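Local coordinates for kinesin-like protein (Caenorhabditis elegans, PDB 5X3E) that probably works as a kinesin-6 motor, using ATP hydrolysis to act on microtubules, at residues 418-421 and 422-425; 247-250 and 251-255; 387-390 and 391-394; 356-359 and 360-364. One frame throughout, in Å; residues are numbered along the deposited sequence.

Contact 1. Residues 418-421 and 422-425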
loop_
_atom_site.group_PDB
_atom_site.type_symbol
_atom_site.label_atom_id
_atom_site.label_comp_id
_atom_site.label_asym_id
_atom_site.label_seq_id
_atom_site.Cartn_x
_atom_site.Cartn_y
_atom_site.Cartn_z
ATOM N N TYR A 418 17.048 8.863 18.363
ATOM C CA TYR A 418 17.188 10.266 17.981
ATOM C C TYR A 418 17.744 10.409 16.567
ATOM O O TYR A 418 17.113 11.020 15.698
ATOM C CB TYR A 418 18.092 10.994 18.979
ATOM C CG TYR A 418 18.386 12.424 18.582
ATOM C CD1 TYR A 418 17.552 13.459 18.978
ATOM C CD2 TYR A 418 19.490 12.736 17.793
ATOM C CE1 TYR A 418 17.815 14.762 18.616
ATOM C CE2 TYR A 418 19.756 14.039 17.417
ATOM C CZ TYR A 418 18.916 15.049 17.830
ATOM O OH TYR A 418 19.184 16.346 17.459
ATOM N N ASP A 419 18.941 9.865 16.326
ATOM C CA ASP A 419 19.590 10.041 15.031
ATOM C C ASP A 419 18.778 9.418 13.902
ATOM O O ASP A 419 18.757 9.948 12.786
ATOM C CB ASP A 419 21.000 9.451 15.070
ATOM C CG ASP A 419 21.942 10.258 15.943
ATOM O OD1 ASP A 419 21.835 11.502 15.935
ATOM O OD2 ASP A 419 22.782 9.654 16.642
ATOM N N GLU A 420 18.098 8.301 14.173
ATOM C CA GLU A 420 17.290 7.671 13.136
ATOM C C GLU A 420 16.022 8.464 12.847
ATOM O O GLU A 420 15.496 8.400 11.729
ATOM C CB GLU A 420 16.950 6.238 13.537
ATOM C CG GLU A 420 18.118 5.272 13.409
ATOM C CD GLU A 420 18.607 5.142 11.977
ATOM O OE1 GLU A 420 17.764 5.182 11.054
ATOM O OE2 GLU A 420 19.834 5.003 11.774
ATOM N N ASN A 421 15.516 9.213 13.829
ATOM C CA ASN A 421 14.383 10.093 13.561
ATOM C C ASN A 421 14.801 11.286 12.712
ATOM O O ASN A 421 13.977 11.845 11.980
ATOM C CB ASN A 421 13.751 10.563 14.871
ATOM C CG ASN A 421 13.100 9.427 15.649
ATOM O OD1 ASN A 421 12.769 8.379 15.091
ATOM N ND2 ASN A 421 12.912 9.635 16.946
ATOM N N MET A 422 16.074 11.682 12.791
ATOM C CA MET A 422 16.559 12.786 11.971
ATOM C C MET A 422 16.468 12.450 10.490
ATOM O O MET A 422 16.194 13.328 9.661
ATOM C CB MET A 422 17.994 13.133 12.360
ATOM C CG MET A 422 18.094 13.820 13.705
ATOM S SD MET A 422 17.255 15.413 13.650
ATOM C CE MET A 422 18.048 16.132 12.217
ATOM N N SER A 423 16.716 11.189 10.133
ATOM C CA SER A 423 16.571 10.762 8.748
ATOM C C SER A 423 15.105 10.566 8.380
ATOM O O SER A 423 14.699 10.867 7.252
ATOM C CB SER A 423 17.342 9.463 8.516
ATOM O OG SER A 423 16.791 8.408 9.288
ATOM N N ALA A 424 14.302 10.060 9.319
ATOM C CA ALA A 424 12.891 9.814 9.041
ATOM C C ALA A 424 12.125 11.118 8.880
ATOM O O ALA A 424 11.196 11.205 8.068
ATOM C CB ALA A 424 12.274 8.965 10.151
ATOM N N LEU A 425 12.491 12.139 9.654
ATOM C CA LEU A 425 11.838 13.436 9.553
ATOM C C LEU A 425 12.359 14.263 8.386
ATOM O O LEU A 425 11.786 15.315 8.092
ATOM C CB LEU A 425 12.004 14.218 10.861
ATOM C CG LEU A 425 11.390 13.617 12.132
ATOM C CD1 LEU A 425 11.815 14.409 13.351
ATOM C CD2 LEU A 425 9.881 13.551 12.049
#
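Tyr418 O takes the backbone N-H of Met422 at 3.2 Å, and further on Leu425 N reaches Asn421 O at 2.8 Å, both bonds of the i to i+4 kind. The side chains of Tyr418 and Met422 run side by side in the same direction. CG of Tyr418 stands anti to its backbone N (chi1 175°), which carries the ring along the flank of the methionine. Met422 CG lies 4.1 Å from Tyr418 CE2. The methionine chain bends at chi2 and chi3, and SD ends 5.0 Å from the centroid of the Tyr418 ring. This is a Met-aromatic contact of oblique geometry. The short helix 418-424 belongs to the kinesin motor domain and packs on strand 404-411 of the large sheet, with Ala424 and Leu425 both against Val411. Tyr418 and Met422 instead share Thr62 of strand 59-62 in the small antiparallel sheet. On another side of the helix, Ser423 OG turns back to donate to Glu420 O at 2.8 Å. The same oxygen accepts Ala424 N at 3.2 Å, and both donors come from one face of the carbonyl plane. Buried Asn421 has its polar partner outside the helix: ND2 donates to Asn412 O.

Contact 2. Residues 247-250 and 251-255. With SO4 (sulfate ion), chain M.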
loop_
_atom_site.group_PDB
_atom_site.type_symbol
_atom_site.label_atom_id
_atom_site.label_comp_id
_atom_site.label_asym_id
_atom_site.label_seq_id
_atom_site.Cartn_x
_atom_site.Cartn_y
_atom_site.Cartn_z
ATOM N N ARG A 247 8.070 -4.644 -14.496
ATOM C CA ARG A 247 7.997 -4.159 -15.869
ATOM C C ARG A 247 6.697 -3.392 -16.071
ATOM O O ARG A 247 5.832 -3.354 -15.191
ATOM C CB ARG A 247 8.106 -5.318 -16.857
ATOM C CG ARG A 247 7.010 -6.357 -16.714
ATOM C CD ARG A 247 7.317 -7.563 -17.578
ATOM N NE ARG A 247 7.533 -7.212 -18.979
ATOM C CZ ARG A 247 7.983 -8.066 -19.890
ATOM N NH1 ARG A 247 8.263 -9.311 -19.537
ATOM N NH2 ARG A 247 8.156 -7.685 -21.147
ATOM N N HIS A 248 6.564 -2.765 -17.240
ATOM C CA HIS A 248 5.356 -2.023 -17.585
ATOM C C HIS A 248 4.505 -2.791 -18.586
ATOM O O HIS A 248 4.979 -3.713 -19.254
ATOM C CB HIS A 248 5.679 -0.643 -18.166
ATOM C CG HIS A 248 6.381 -0.689 -19.486
ATOM N ND1 HIS A 248 7.750 -0.771 -19.596
ATOM C CD2 HIS A 248 5.903 -0.648 -20.753
ATOM C CE1 HIS A 248 8.087 -0.788 -20.873
ATOM N NE2 HIS A 248 6.986 -0.715 -21.596
ATOM N N ASP A 249 3.233 -2.389 -18.687
ATOM C CA ASP A 249 2.311 -2.924 -19.677
ATOM C C ASP A 249 2.139 -1.923 -20.818
ATOM O O ASP A 249 2.841 -0.910 -20.898
ATOM C CB ASP A 249 0.967 -3.297 -19.034
ATOM C CG ASP A 249 0.276 -2.121 -18.340
ATOM O OD1 ASP A 249 0.528 -0.948 -18.695
ATOM O OD2 ASP A 249 -0.550 -2.385 -17.437
ATOM N N ARG A 250 1.200 -2.207 -21.726
ATOM C CA ARG A 250 0.995 -1.329 -22.872
ATOM C C ARG A 250 0.472 0.040 -22.474
ATOM O O ARG A 250 0.691 1.008 -23.213
ATOM C CB ARG A 250 0.063 -1.987 -23.889
ATOM C CG ARG A 250 0.724 -3.172 -24.547
ATOM C CD ARG A 250 0.129 -3.547 -25.891
ATOM N NE ARG A 250 1.034 -4.451 -26.601
ATOM C CZ ARG A 250 1.122 -5.758 -26.375
ATOM N NH1 ARG A 250 0.356 -6.332 -25.461
ATOM N NH2 ARG A 250 1.980 -6.494 -27.063
ATOM N N GLN A 251 -0.190 0.144 -21.325
ATOM C CA GLN A 251 -0.636 1.418 -20.773
ATOM C C GLN A 251 0.482 2.153 -20.040
ATOM O O GLN A 251 0.228 3.202 -19.447
ATOM C CB GLN A 251 -1.809 1.184 -19.813
ATOM C CG GLN A 251 -2.969 0.348 -20.359
ATOM C CD GLN A 251 -3.925 1.142 -21.237
ATOM O OE1 GLN A 251 -3.569 1.570 -22.334
ATOM N NE2 GLN A 251 -5.149 1.350 -20.746
ATOM N N GLN A 252 1.706 1.627 -20.106
ATOM C CA GLN A 252 2.883 2.141 -19.409
ATOM C C GLN A 252 2.771 2.018 -17.892
ATOM O O GLN A 252 3.540 2.649 -17.161
ATOM C CB GLN A 252 3.183 3.591 -19.806
ATOM C CG GLN A 252 3.564 3.731 -21.267
ATOM C CD GLN A 252 4.780 2.901 -21.633
ATOM O OE1 GLN A 252 5.732 2.796 -20.857
ATOM N NE2 GLN A 252 4.753 2.300 -22.818
ATOM N N GLN A 253 1.844 1.199 -17.405
ATOM C CA GLN A 253 1.656 0.991 -15.974
ATOM C C GLN A 253 2.589 -0.094 -15.451
ATOM O O GLN A 253 2.752 -1.143 -16.079
ATOM C CB GLN A 253 0.208 0.607 -15.672
ATOM C CG GLN A 253 -0.798 1.702 -15.956
ATOM C CD GLN A 253 -0.704 2.836 -14.951
ATOM O OE1 GLN A 253 -0.686 2.606 -13.738
ATOM N NE2 GLN A 253 -0.652 4.067 -15.447
ATOM N N MET A 254 3.190 0.160 -14.292
ATOM C CA MET A 254 4.102 -0.806 -13.698
ATOM C C MET A 254 3.331 -1.993 -13.123
ATOM O O MET A 254 2.199 -1.860 -12.655
ATOM C CB MET A 254 4.929 -0.143 -12.600
ATOM C CG MET A 254 5.858 0.942 -13.116
ATOM S SD MET A 254 7.009 0.324 -14.352
ATOM C CE MET A 254 6.664 1.479 -15.663
ATOM N N TYR A 255 3.952 -3.168 -13.180
ATOM C CA TYR A 255 3.388 -4.359 -12.558
ATOM C C TYR A 255 4.490 -5.395 -12.373
ATOM O O TYR A 255 5.597 -5.264 -12.901
ATOM C CB TYR A 255 2.222 -4.940 -13.376
ATOM C CG TYR A 255 2.608 -5.667 -14.653
ATOM C CD1 TYR A 255 2.571 -7.059 -14.723
ATOM C CD2 TYR A 255 3.005 -4.966 -15.789
ATOM C CE1 TYR A 255 2.920 -7.734 -15.891
ATOM C CE2 TYR A 255 3.356 -5.631 -16.966
ATOM C CZ TYR A 255 3.312 -7.015 -17.009
ATOM O OH TYR A 255 3.653 -7.678 -18.165
HETATM S S SO4 M . 10.443 0.526 -17.849
HETATM O O1 SO4 M . 9.791 -0.750 -17.558
HETATM O O2 SO4 M . 9.765 1.619 -17.156
HETATM O O3 SO4 M . 11.838 0.450 -17.425
HETATM O O4 SO4 M . 10.399 0.786 -19.284
#
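Gln252 OE1 lies over one face of the His248 imidazole, 3.4 Å from CD2 and offset toward the rim, while a sulfate sits at the ring edge. His248 ND1 donates to O1 of that ion at 2.9 Å in a nearly straight bond (171°). Met254 CE packs against His248 CB at 3.4 Å. On the other face of the hairpin, the Arg247 and Tyr255 side chains run side by side. Arg247 CG lies 3.7 Å from Tyr255 CE2, CD nears OH, and the guanidinium beyond is turned 19° from the ring plane. The edge of the tyrosine ring meets the backbone of His248. Arg247 and Tyr255 form an antiparallel hydrogen-bonded pair, and His248 with Met254 the next, non-hydrogen-bonded one. A type I turn from Asp249 to Gln252 closes the hairpin. Asp249 OD1 accepts Gln253 N at 2.8 Å from above the carboxylate plane, and its OD2 is held by Asn168 ND2. An alanine here would remove both bonds and would probably leave Gln253 N and Asn168 without their partner and the turn freer to move. The hairpin joins strands 243-248 and 254-256 of the large sheet, and Asn397 of helix 396-399 bonds the backbone of Gln252 and Met254.

Contact 3. Residues 387-390 and 391-394. With SO4 (sulfate ion), chain M; SO4 (sulfate ion), chain K.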
loop_
_atom_site.group_PDB
_atom_site.type_symbol
_atom_site.label_atom_id
_atom_site.label_comp_id
_atom_site.label_asym_id
_atom_site.label_seq_id
_atom_site.Cartn_x
_atom_site.Cartn_y
_atom_site.Cartn_z
ATOM N N ARG A 387 14.761 4.603 -11.604
ATOM C CA ARG A 387 15.415 3.343 -11.942
ATOM C C ARG A 387 16.523 2.960 -10.973
ATOM O O ARG A 387 17.039 1.843 -11.063
ATOM C CB ARG A 387 15.981 3.405 -13.360
ATOM C CG ARG A 387 14.916 3.546 -14.421
ATOM C CD ARG A 387 15.494 3.570 -15.822
ATOM N NE ARG A 387 14.433 3.763 -16.804
ATOM C CZ ARG A 387 13.669 2.781 -17.273
ATOM N NH1 ARG A 387 13.851 1.536 -16.849
ATOM N NH2 ARG A 387 12.717 3.043 -18.160
ATOM N N GLN A 388 16.885 3.844 -10.042
ATOM C CA GLN A 388 18.001 3.582 -9.142
ATOM C C GLN A 388 17.691 2.510 -8.099
ATOM O O GLN A 388 18.597 2.130 -7.349
ATOM C CB GLN A 388 18.436 4.880 -8.458
ATOM C CG GLN A 388 18.769 6.003 -9.432
ATOM C CD GLN A 388 19.455 7.178 -8.759
ATOM O OE1 GLN A 388 19.456 7.293 -7.531
ATOM N NE2 GLN A 388 20.053 8.053 -9.562
ATOM N N SER A 389 16.447 2.042 -8.007
ATOM C CA SER A 389 16.132 0.927 -7.123
ATOM C C SER A 389 14.875 0.218 -7.613
ATOM O O SER A 389 14.014 0.825 -8.257
ATOM C CB SER A 389 15.941 1.398 -5.679
ATOM O OG SER A 389 14.848 2.291 -5.591
ATOM N N LYS A 390 14.778 -1.076 -7.284
ATOM C CA LYS A 390 13.616 -1.860 -7.693
ATOM C C LYS A 390 12.332 -1.283 -7.111
ATOM O O LYS A 390 11.314 -1.188 -7.805
ATOM C CB LYS A 390 13.779 -3.321 -7.263
ATOM C CG LYS A 390 14.034 -4.305 -8.403
ATOM C CD LYS A 390 15.455 -4.193 -8.938
ATOM C CE LYS A 390 15.802 -5.368 -9.843
ATOM N NZ LYS A 390 17.246 -5.383 -10.209
ATOM N N LEU A 391 12.373 -0.884 -5.838
ATOM C CA LEU A 391 11.181 -0.387 -5.160
ATOM C C LEU A 391 10.651 0.862 -5.846
ATOM O O LEU A 391 9.452 0.980 -6.125
ATOM C CB LEU A 391 11.499 -0.102 -3.693
ATOM C CG LEU A 391 10.384 0.527 -2.850
ATOM C CD1 LEU A 391 9.187 -0.406 -2.696
ATOM C CD2 LEU A 391 10.914 0.950 -1.492
ATOM N N THR A 392 11.541 1.807 -6.135
ATOM C CA THR A 392 11.127 3.057 -6.758
ATOM C C THR A 392 10.682 2.855 -8.205
ATOM O O THR A 392 9.798 3.573 -8.691
ATOM C CB THR A 392 12.288 4.046 -6.687
ATOM O OG1 THR A 392 12.709 4.189 -5.325
ATOM C CG2 THR A 392 11.875 5.372 -7.192
ATOM N N HIS A 393 11.252 1.868 -8.896
ATOM C CA HIS A 393 10.822 1.562 -10.256
ATOM C C HIS A 393 9.376 1.086 -10.277
ATOM O O HIS A 393 8.598 1.460 -11.165
ATOM C CB HIS A 393 11.761 0.513 -10.852
ATOM C CG HIS A 393 11.574 0.272 -12.318
ATOM N ND1 HIS A 393 11.932 -0.914 -12.920
ATOM C CD2 HIS A 393 11.089 1.064 -13.303
ATOM C CE1 HIS A 393 11.664 -0.849 -14.212
ATOM N NE2 HIS A 393 11.151 0.341 -14.470
ATOM N N LEU A 394 8.994 0.269 -9.293
ATOM C CA LEU A 394 7.637 -0.267 -9.233
ATOM C C LEU A 394 6.584 0.826 -9.074
ATOM O O LEU A 394 5.439 0.649 -9.507
ATOM C CB LEU A 394 7.542 -1.270 -8.086
ATOM C CG LEU A 394 6.209 -1.970 -7.840
ATOM C CD1 LEU A 394 5.767 -2.736 -9.075
ATOM C CD2 LEU A 394 6.330 -2.894 -6.641
HETATM S S SO4 M . 10.443 0.526 -17.849
HETATM O O1 SO4 M . 9.791 -0.750 -17.558
HETATM O O2 SO4 M . 9.765 1.619 -17.156
HETATM O O3 SO4 M . 11.838 0.450 -17.425
HETATM O O4 SO4 M . 10.399 0.786 -19.284
HETATM S S SO4 K . 17.561 7.155 -13.879
HETATM O O1 SO4 K . 16.159 6.989 -13.501
HETATM O O2 SO4 K . 18.324 7.680 -12.749
HETATM O O3 SO4 K . 18.113 5.859 -14.264
HETATM O O4 SO4 K . 17.661 8.085 -15.001
#
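Ser389 and Thr392 turn their hydroxyls to each other at the start of helix 390-394, with Ser389 as its N-cap. These residues match the conserved kinesin run that leads into a helix of the probable microtubule-binding face. Thr392 OG1 donates to Ser389 OG at 2.9 Å. The capping bond proper, from Thr392 N to the same OG, is weak at 3.4 Å. The serine hydroxyl can take both because OG sits between its own backbone N and carbonyl carbon (chi1 62°), turned toward the first helical turn. Ser389 O also accepts His393 N, which ties the loop to the helix through the backbone. An alanine in place of Ser389 is likely to leave the N-H and hydroxyl of Thr392 without this acceptor, and the helix start less firmly fixed. At some distance from the cap, Arg387 and His393 converge on one sulfate ion, probably from the crystallisation liquor, which His248 ND1 also holds. The arginine reaches it by an extended chain. The imidazole comes from the helix with CG anti to the backbone N (chi1 -170°). Both flat groups meet the ion with their edges. Residues 387-394 pack between helix 350-375, where Thr392 touches Cys366, and strand 243-248, where His393 and Leu394 touch Ile246. His393 NE2 makes two weak bonds to the sulfate, one to O3 at 3.0 Å and one to O2 at 3.3 Å.

Contact 4. Residues 356-359 and 360-364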
loop_
_atom_site.group_PDB
_atom_site.type_symbol
_atom_site.label_atom_id
_atom_site.label_comp_id
_atom_site.label_asym_id
_atom_site.label_seq_id
_atom_site.Cartn_x
_atom_site.Cartn_y
_atom_site.Cartn_z
ATOM N N ILE A 356 18.567 -1.840 1.290
ATOM C CA ILE A 356 17.519 -1.103 1.995
ATOM C C ILE A 356 17.836 0.389 2.019
ATOM O O ILE A 356 16.980 1.224 1.707
ATOM C CB ILE A 356 17.323 -1.659 3.417
ATOM C CG1 ILE A 356 16.781 -3.089 3.370
ATOM C CG2 ILE A 356 16.395 -0.759 4.208
ATOM C CD1 ILE A 356 16.595 -3.702 4.739
ATOM N N ASN A 357 19.074 0.752 2.375
ATOM C CA ASN A 357 19.409 2.174 2.406
ATOM C C ASN A 357 19.511 2.776 1.015
ATOM O O ASN A 357 19.213 3.962 0.842
ATOM C CB ASN A 357 20.715 2.448 3.154
ATOM C CG ASN A 357 20.517 2.612 4.645
ATOM O OD1 ASN A 357 19.572 2.082 5.225
ATOM N ND2 ASN A 357 21.398 3.393 5.271
ATOM N N GLN A 358 19.934 1.998 0.019
ATOM C CA GLN A 358 19.923 2.519 -1.341
ATOM C C GLN A 358 18.499 2.810 -1.792
ATOM O O GLN A 358 18.227 3.857 -2.391
ATOM C CB GLN A 358 20.593 1.531 -2.295
ATOM C CG GLN A 358 20.633 2.008 -3.737
ATOM C CD GLN A 358 21.640 3.126 -3.939
ATOM O OE1 GLN A 358 22.692 3.157 -3.292
ATOM N NE2 GLN A 358 21.323 4.055 -4.832
ATOM N N SER A 359 17.576 1.890 -1.505
ATOM C CA SER A 359 16.200 2.045 -1.964
ATOM C C SER A 359 15.503 3.198 -1.247
ATOM O O SER A 359 14.814 4.003 -1.886
ATOM C CB SER A 359 15.438 0.733 -1.768
ATOM O OG SER A 359 15.360 0.383 -0.397
ATOM N N LEU A 360 15.674 3.304 0.075
ATOM C CA LEU A 360 15.053 4.400 0.817
ATOM C C LEU A 360 15.653 5.750 0.441
ATOM O O LEU A 360 14.943 6.762 0.433
ATOM C CB LEU A 360 15.181 4.170 2.320
ATOM C CG LEU A 360 14.518 2.907 2.866
ATOM C CD1 LEU A 360 14.764 2.776 4.355
ATOM C CD2 LEU A 360 13.027 2.915 2.566
ATOM N N MET A 361 16.950 5.787 0.129
ATOM C CA MET A 361 17.566 7.030 -0.322
ATOM C C MET A 361 17.031 7.438 -1.692
ATOM O O MET A 361 16.792 8.626 -1.942
ATOM C CB MET A 361 19.085 6.864 -0.360
ATOM C CG MET A 361 19.879 8.155 -0.320
ATOM S SD MET A 361 21.650 7.835 -0.166
ATOM C CE MET A 361 21.724 6.995 1.419
ATOM N N THR A 362 16.838 6.464 -2.589
ATOM C CA THR A 362 16.240 6.749 -3.891
ATOM C C THR A 362 14.807 7.245 -3.745
ATOM O O THR A 362 14.365 8.123 -4.498
ATOM C CB THR A 362 16.279 5.500 -4.773
ATOM O OG1 THR A 362 17.614 4.985 -4.822
ATOM C CG2 THR A 362 15.805 5.826 -6.174
ATOM N N LEU A 363 14.060 6.672 -2.799
ATOM C CA LEU A 363 12.697 7.125 -2.545
ATOM C C LEU A 363 12.675 8.583 -2.106
ATOM O O LEU A 363 11.860 9.376 -2.594
ATOM C CB LEU A 363 12.041 6.241 -1.485
ATOM C CG LEU A 363 10.588 6.566 -1.135
ATOM C CD1 LEU A 363 9.715 6.509 -2.374
ATOM C CD2 LEU A 363 10.081 5.621 -0.059
ATOM N N ARG A 364 13.568 8.951 -1.181
ATOM C CA ARG A 364 13.671 10.339 -0.742
ATOM C C ARG A 364 13.917 11.269 -1.922
ATOM O O ARG A 364 13.184 12.245 -2.122
ATOM C CB ARG A 364 14.786 10.480 0.300
ATOM C CG ARG A 364 14.484 11.454 1.442
ATOM C CD ARG A 364 15.758 11.920 2.145
ATOM N NE ARG A 364 16.741 10.845 2.285
ATOM C CZ ARG A 364 16.848 10.047 3.343
ATOM N NH1 ARG A 364 16.028 10.195 4.377
ATOM N NH2 ARG A 364 17.774 9.096 3.366
#
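Thr362 holds OG1 beside its backbone N and anti to its carbonyl carbon (chi1 -53°), which aims the hydroxyl back along the helix at Gln358 O. OG1 donates to that oxygen at 2.7 Å. Thr362 N donates to the same Gln358 O at 3.0 Å, and the two donors arrive from opposite faces of the carbonyl plane. This carbonyl is therefore gripped twice by one residue. The Gln358 side chain bends at chi2 and crosses that of Thr362 obliquely, with NE2 3.8 Å from Thr362 OG1. Leu360 has CG anti to its carbonyl carbon (chi1 -61°) and lies alongside Ile356, pointing the same way. Their methyls meet at Ile356 CG2 and Leu360 CD1, 3.9 Å apart. These residues form two turns in the middle of helix 350-375, which follows the switch II sequence and corresponds to the relay helix of kinesins, probably part of the microtubule-facing side. The i to i+4 bonds run on without a break, from Leu360 N to Ile356 O at 2.9 Å through to Leu363 N and Ser359 O at 2.9 Å. Buried Ser359 has polar partners beyond these two turns, since its OG is hydrogen-bonded with Ser355 O and His296 NE2. Thr362 faces the following loop and packs on Gln388 and Ser389. Arg364 touches Phe427, and Ile356 touches Arg339 in the loop before the helix.

In the fold
Along the chain the order is contact 2, contact 4, contact 3, contact 1, all within the kinesin motor domain. Contact 3 sits between two others. Its centre is about 9 Å from that of contact 4, where Thr362 of helix 350-375 packs on Ser389 and Thr392. It is about 14 Å from the centre of contact 2, where Met254 packs on the backbone of His393 and Leu394. Contacts 2 and 3 also share a sulfate. Contact 1 touches contact 4 through Arg364 and Ser423, but its centre lies about 35 Å from that of contact 2. Residues 387-394 thus bridge the hairpin and helix 350-375, which in turn reaches helix 418-424 through Arg364.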